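Local coordinates for extracellular solute-binding protein, family 1 (Bifidobacterium longum subsp. infantis ATCC 15697, PDB 3OMB) that probably captures a solute, perhaps a carbohydrate, outside the cell for an ABC transporter, and binds a magnesium ion, at residues G385-A390 with H397-D402; T477-N482 with T523-K528. All blocks are in the same frame, centred on the assembly; numbering follows the deposited sequence.

Contact 1 (G385-A390 with H397-D402); sequences GSFGKA and HEYTVD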
loop_
_atom_site.group_PDB
_atom_site.type_symbol
_atom_site.label_atom_id
_atom_site.label_comp_id
_atom_site.label_asym_id
_atom_site.label_seq_id
_atom_site.Cartn_x
_atom_site.Cartn_y
_atom_site.Cartn_z
ATOM N N GLY A 385 0.925 18.338 8.899
ATOM C CA GLY A 385 0.952 19.112 10.136
ATOM C C GLY A 385 0.375 20.519 10.033
ATOM O O GLY A 385 0.077 21.016 8.936
ATOM N N SER A 386 0.219 21.161 11.182
ATOM C CA SER A 386 -0.317 22.516 11.240
ATOM C C SER A 386 0.495 23.539 10.434
ATOM O O SER A 386 1.723 23.458 10.399
ATOM C CB SER A 386 -0.360 22.978 12.695
ATOM O OG SER A 386 -1.185 22.126 13.469
ATOM N N PHE A 387 -0.189 24.515 9.830
ATOM C CA PHE A 387 0.471 25.646 9.174
ATOM C C PHE A 387 1.335 26.404 10.175
ATOM O O PHE A 387 0.923 26.603 11.308
ATOM C CB PHE A 387 -0.540 26.618 8.560
ATOM C CG PHE A 387 -1.384 26.016 7.488
ATOM C CD1 PHE A 387 -0.847 25.105 6.593
ATOM C CD2 PHE A 387 -2.720 26.360 7.370
ATOM C CE1 PHE A 387 -1.629 24.539 5.599
ATOM C CE2 PHE A 387 -3.504 25.804 6.384
ATOM C CZ PHE A 387 -2.957 24.887 5.495
ATOM N N GLY A 388 2.530 26.797 9.749
ATOM C CA GLY A 388 3.479 27.477 10.618
ATOM C C GLY A 388 4.414 26.547 11.373
ATOM O O GLY A 388 5.426 26.993 11.899
ATOM N N LYS A 389 4.071 25.263 11.442
ATOM C CA LYS A 389 4.883 24.270 12.167
ATOM C C LYS A 389 5.962 23.733 11.226
ATOM O O LYS A 389 7.049 24.296 11.179
ATOM C CB LYS A 389 3.988 23.161 12.732
ATOM C CG LYS A 389 4.648 22.131 13.606
ATOM C CD LYS A 389 5.166 22.747 14.893
ATOM C CE LYS A 389 5.194 21.718 15.989
ATOM N NZ LYS A 389 5.408 22.377 17.307
ATOM N N ALA A 390 5.665 22.695 10.445
ATOM C CA ALA A 390 6.625 22.203 9.462
ATOM C C ALA A 390 6.217 22.484 8.026
ATOM O O ALA A 390 6.936 22.120 7.103
ATOM C CB ALA A 390 6.886 20.722 9.648
ATOM N N HIS A 397 -3.534 27.626 -2.959
ATOM C CA HIS A 397 -3.409 26.179 -3.096
ATOM C C HIS A 397 -1.942 25.741 -3.116
ATOM O O HIS A 397 -1.592 24.738 -3.759
ATOM C CB HIS A 397 -4.128 25.686 -4.354
ATOM C CG HIS A 397 -5.550 26.137 -4.452
ATOM N ND1 HIS A 397 -6.556 25.595 -3.678
ATOM C CD2 HIS A 397 -6.131 27.096 -5.216
ATOM C CE1 HIS A 397 -7.698 26.194 -3.969
ATOM N NE2 HIS A 397 -7.468 27.111 -4.895
ATOM N N GLU A 398 -1.089 26.483 -2.418
ATOM C CA GLU A 398 0.347 26.219 -2.461
ATOM C C GLU A 398 0.985 26.194 -1.097
ATOM O O GLU A 398 0.724 27.064 -0.247
ATOM C CB GLU A 398 1.083 27.224 -3.350
ATOM C CG GLU A 398 0.819 27.045 -4.836
ATOM C CD GLU A 398 -0.523 27.642 -5.272
ATOM O OE1 GLU A 398 -0.999 28.633 -4.652
ATOM O OE2 GLU A 398 -1.116 27.097 -6.227
ATOM N N TYR A 399 1.843 25.194 -0.910
ATOM C CA TYR A 399 2.419 24.900 0.384
ATOM C C TYR A 399 3.885 24.516 0.227
ATOM O O TYR A 399 4.274 23.893 -0.765
ATOM C CB TYR A 399 1.631 23.773 1.076
ATOM C CG TYR A 399 0.126 23.963 0.999
ATOM C CD1 TYR A 399 -0.576 24.619 2.021
ATOM C CD2 TYR A 399 -0.596 23.505 -0.110
ATOM C CE1 TYR A 399 -1.962 24.798 1.931
ATOM C CE2 TYR A 399 -1.958 23.682 -0.205
ATOM C CZ TYR A 399 -2.643 24.319 0.813
ATOM O OH TYR A 399 -4.008 24.480 0.694
ATOM N N THR A 400 4.689 24.892 1.211
ATOM C CA THR A 400 6.096 24.490 1.239
ATOM C C THR A 400 6.365 23.778 2.547
ATOM O O THR A 400 6.039 24.294 3.616
ATOM C CB THR A 400 7.062 25.695 1.071
ATOM O OG1 THR A 400 6.829 26.314 -0.200
ATOM C CG2 THR A 400 8.543 25.246 1.147
ATOM N N VAL A 401 6.938 22.583 2.443
ATOM C CA VAL A 401 7.348 21.810 3.608
ATOM C C VAL A 401 8.786 22.162 3.981
ATOM O O VAL A 401 9.653 22.278 3.119
ATOM C CB VAL A 401 7.231 20.294 3.352
ATOM C CG1 VAL A 401 7.682 19.492 4.570
ATOM C CG2 VAL A 401 5.807 19.921 2.980
ATOM N N ASP A 402 9.016 22.345 5.278
ATOM C CA ASP A 402 10.358 22.503 5.820
ATOM C C ASP A 402 10.854 21.152 6.323
ATOM O O ASP A 402 10.470 20.690 7.393
ATOM C CB ASP A 402 10.344 23.519 6.956
ATOM C CG ASP A 402 11.696 23.658 7.639
ATOM O OD1 ASP A 402 11.876 24.688 8.324
ATOM O OD2 ASP A 402 12.570 22.757 7.496
#
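Ala390 meets Asp402, just past the strand, through main-chain atoms: Asp402 N donates to Ala390 O at 2.8 Å, with an N-H...O angle of 169°. Ala390 O also takes a CA-H...O contact from Val401 CA at 3.5 Å, so two neighbouring residues of 397-402 converge on one acceptor, and Val401 CG1 lies 3.7 Å from Ala390 O. Three residues earlier along the chain, at Tyr399, the contact becomes aromatic. Phe387 CE1 lies 3.7 Å from Tyr399 CE1; the ring planes differ by 13° but the centroids stand 5.8 Å apart, so the rings meet rim to rim and do not stack. With CG anti to its carbonyl carbon (chi1 -62°), the Phe387 ring reaches the tyrosine although Phe387 CA lies 9.0 Å from Tyr399 CA. Strands 391-395 and 398-401 form an antiparallel hairpin, so the bond at Ala390 falls just beyond its open end. Strand 398-401 is the middle of three, next to parallel strand 431-433. Tyr399 OH is hydrogen-bonded to Glu376 of helix 376-384, while Asp402 N-caps helix 403-411, its OD2 accepting from Lys405 N.

Contact 2 (T477-N482 with T523-K528); sequences TKLNTN and TKIWQK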
loop_
_atom_site.group_PDB
_atom_site.type_symbol
_atom_site.label_atom_id
_atom_site.label_comp_id
_atom_site.label_asym_id
_atom_site.label_seq_id
_atom_site.Cartn_x
_atom_site.Cartn_y
_atom_site.Cartn_z
ATOM N N THR A 477 -16.456 -13.709 4.318
ATOM C CA THR A 477 -16.317 -14.896 5.180
ATOM C C THR A 477 -15.811 -16.137 4.433
ATOM O O THR A 477 -14.903 -16.814 4.912
ATOM C CB THR A 477 -17.676 -15.193 5.893
ATOM O OG1 THR A 477 -18.013 -14.073 6.727
ATOM C CG2 THR A 477 -17.644 -16.473 6.740
ATOM N N LYS A 478 -16.387 -16.439 3.277
ATOM C CA LYS A 478 -15.846 -17.506 2.426
ATOM C C LYS A 478 -14.397 -17.257 2.030
ATOM O O LYS A 478 -13.570 -18.167 2.080
ATOM C CB LYS A 478 -16.665 -17.663 1.147
ATOM C CG LYS A 478 -17.756 -18.681 1.265
ATOM C CD LYS A 478 -18.397 -18.867 -0.097
ATOM C CE LYS A 478 -19.821 -18.359 -0.118
ATOM N NZ LYS A 478 -20.791 -19.510 -0.188
ATOM N N LEU A 479 -14.106 -16.032 1.619
ATOM C CA LEU A 479 -12.778 -15.722 1.145
ATOM C C LEU A 479 -11.746 -15.836 2.260
ATOM O O LEU A 479 -10.652 -16.379 2.024
ATOM C CB LEU A 479 -12.729 -14.353 0.476
ATOM C CG LEU A 479 -13.473 -14.185 -0.855
ATOM C CD1 LEU A 479 -13.344 -12.748 -1.273
ATOM C CD2 LEU A 479 -12.928 -15.104 -1.944
ATOM N N ASN A 480 -12.093 -15.347 3.454
ATOM C CA ASN A 480 -11.233 -15.504 4.656
ATOM C C ASN A 480 -11.014 -16.946 5.090
ATOM O O ASN A 480 -9.896 -17.340 5.436
ATOM C CB ASN A 480 -11.797 -14.718 5.844
ATOM C CG ASN A 480 -11.556 -13.241 5.713
ATOM O OD1 ASN A 480 -10.576 -12.824 5.096
ATOM N ND2 ASN A 480 -12.458 -12.433 6.271
ATOM N N THR A 481 -12.087 -17.724 5.091
ATOM C CA THR A 481 -12.007 -19.139 5.425
ATOM C C THR A 481 -11.067 -19.820 4.416
ATOM O O THR A 481 -10.170 -20.562 4.809
ATOM C CB THR A 481 -13.413 -19.801 5.360
ATOM O OG1 THR A 481 -14.276 -19.204 6.348
ATOM C CG2 THR A 481 -13.326 -21.315 5.574
ATOM N N ASN A 482 -11.272 -19.562 3.126
ATOM C CA ASN A 482 -10.459 -20.192 2.084
ATOM C C ASN A 482 -9.006 -19.744 2.158
ATOM O O ASN A 482 -8.076 -20.532 1.924
ATOM C CB ASN A 482 -10.997 -19.874 0.689
ATOM C CG ASN A 482 -12.270 -20.625 0.363
ATOM O OD1 ASN A 482 -12.797 -21.389 1.174
ATOM N ND2 ASN A 482 -12.782 -20.395 -0.831
ATOM N N THR A 523 -11.466 -17.768 -6.630
ATOM C CA THR A 523 -11.359 -17.180 -7.967
ATOM C C THR A 523 -12.731 -16.770 -8.537
ATOM O O THR A 523 -12.900 -15.649 -9.031
ATOM C CB THR A 523 -10.622 -18.150 -8.890
ATOM O OG1 THR A 523 -9.332 -18.393 -8.316
ATOM C CG2 THR A 523 -10.402 -17.523 -10.286
ATOM N N LYS A 524 -13.707 -17.663 -8.408
ATOM C CA LYS A 524 -15.060 -17.415 -8.894
ATOM C C LYS A 524 -15.745 -16.264 -8.137
ATOM O O LYS A 524 -16.408 -15.408 -8.739
ATOM C CB LYS A 524 -15.905 -18.687 -8.815
ATOM C CG LYS A 524 -17.364 -18.463 -9.284
ATOM C CD LYS A 524 -17.995 -19.764 -9.748
ATOM C CE LYS A 524 -18.149 -20.747 -8.608
ATOM N NZ LYS A 524 -18.962 -21.933 -9.075
ATOM N N ILE A 525 -15.542 -16.220 -6.832
ATOM C CA ILE A 525 -16.074 -15.122 -6.040
ATOM C C ILE A 525 -15.462 -13.764 -6.423
ATOM O O ILE A 525 -16.191 -12.793 -6.655
ATOM C CB ILE A 525 -15.958 -15.417 -4.517
ATOM C CG1 ILE A 525 -16.941 -16.535 -4.148
ATOM C CG2 ILE A 525 -16.178 -14.152 -3.729
ATOM C CD1 ILE A 525 -16.670 -17.224 -2.762
ATOM N N TRP A 526 -14.139 -13.698 -6.537
ATOM C CA TRP A 526 -13.504 -12.479 -7.053
ATOM C C TRP A 526 -13.975 -12.098 -8.453
ATOM O O TRP A 526 -14.209 -10.912 -8.726
ATOM C CB TRP A 526 -11.999 -12.598 -7.021
ATOM C CG TRP A 526 -11.416 -12.452 -5.662
ATOM C CD1 TRP A 526 -10.806 -13.426 -4.917
ATOM C CD2 TRP A 526 -11.372 -11.263 -4.883
ATOM N NE1 TRP A 526 -10.385 -12.915 -3.718
ATOM C CE2 TRP A 526 -10.716 -11.584 -3.670
ATOM C CE3 TRP A 526 -11.821 -9.950 -5.087
ATOM C CZ2 TRP A 526 -10.501 -10.641 -2.663
ATOM C CZ3 TRP A 526 -11.588 -9.003 -4.097
ATOM C CH2 TRP A 526 -10.938 -9.358 -2.893
ATOM N N GLN A 527 -14.132 -13.079 -9.338
ATOM C CA GLN A 527 -14.693 -12.802 -10.675
ATOM C C GLN A 527 -16.056 -12.118 -10.589
ATOM O O GLN A 527 -16.347 -11.199 -11.366
ATOM C CB GLN A 527 -14.820 -14.069 -11.525
ATOM C CG GLN A 527 -15.346 -13.829 -12.996
ATOM C CD GLN A 527 -14.251 -13.280 -13.946
ATOM O OE1 GLN A 527 -13.246 -13.950 -14.182
ATOM N NE2 GLN A 527 -14.454 -12.066 -14.493
ATOM N N LYS A 528 -16.887 -12.569 -9.650
ATOM C CA LYS A 528 -18.243 -12.061 -9.543
ATOM C C LYS A 528 -18.196 -10.610 -9.098
ATOM O O LYS A 528 -18.869 -9.770 -9.678
ATOM C CB LYS A 528 -19.068 -12.888 -8.547
ATOM C CG LYS A 528 -20.457 -12.268 -8.246
ATOM C CD LYS A 528 -21.266 -13.056 -7.255
ATOM C CE LYS A 528 -20.711 -12.955 -5.836
ATOM N NZ LYS A 528 -21.632 -13.646 -4.834
#
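Leu479 points from helix 477-482 into helix 523-528, and it can be followed outward atom by atom. Its CB leaves the backbone in the direction of the other helix, and a chi1 of -68° sets CG anti to the carbonyl carbon. Leu479 CG then lies 3.9 Å from Ile525 CG2, after which the branches part. Leu479 CD2 touches that same methyl, Ile525 CG2, at 3.8 Å and is equally near Trp526 NE1. Leu479 CD1 settles on one face of the indole, 3.6 Å above the plane of Trp526 and displaced toward the rim, with Trp526 CE2 at 3.7 Å. Leu479 CD1 lies 4.1 Å from the centroid of the five-membered ring of Trp526, 29° off its normal, which makes this an off-centre CH-pi contact. Leucine and isoleucine run past each other in opposite directions, while Lys478 crosses Ile525 at about a right angle, Lys478 CD lying 3.6 Å from Ile525 CD1. Across the two segments the contact is thus apolar, with the aliphatic part of a lysine at its exposed border. The segment axes approach to 10.6 Å at 147°, a roughly antiparallel pairing. Asn482 ND2 adds polar links to Ser522 and Glu521, and Lys528 forms a salt bridge with Asp475. Helix 473-486 packs here against helix 519-534, whose Trp526 also packs on Val255 of strand 254-257 and meets the Phe248 ring.

How the contacts relate
Contact 1 and contact 2 lie on opposite sides of the chain's centre, with centres about 44 Å apart and nearest atoms about 32 Å apart, and they share no helix or strand. Contact 1 is local and only partly buried: a loop folds back on a strand seven residues on, and one main-chain hydrogen bond joins the two segments. Contact 2 is buried and joins helical segments 41 residues apart, with 33 of the 40 intervening residues helical; between its segments only apolar side-chain packing operates, polar links running from segment residues to partners just outside the segments. Aromatic groups serve differently, rim to rim in contact 1 and as a face for a methyl in contact 2. Both lie away from the magnesium site.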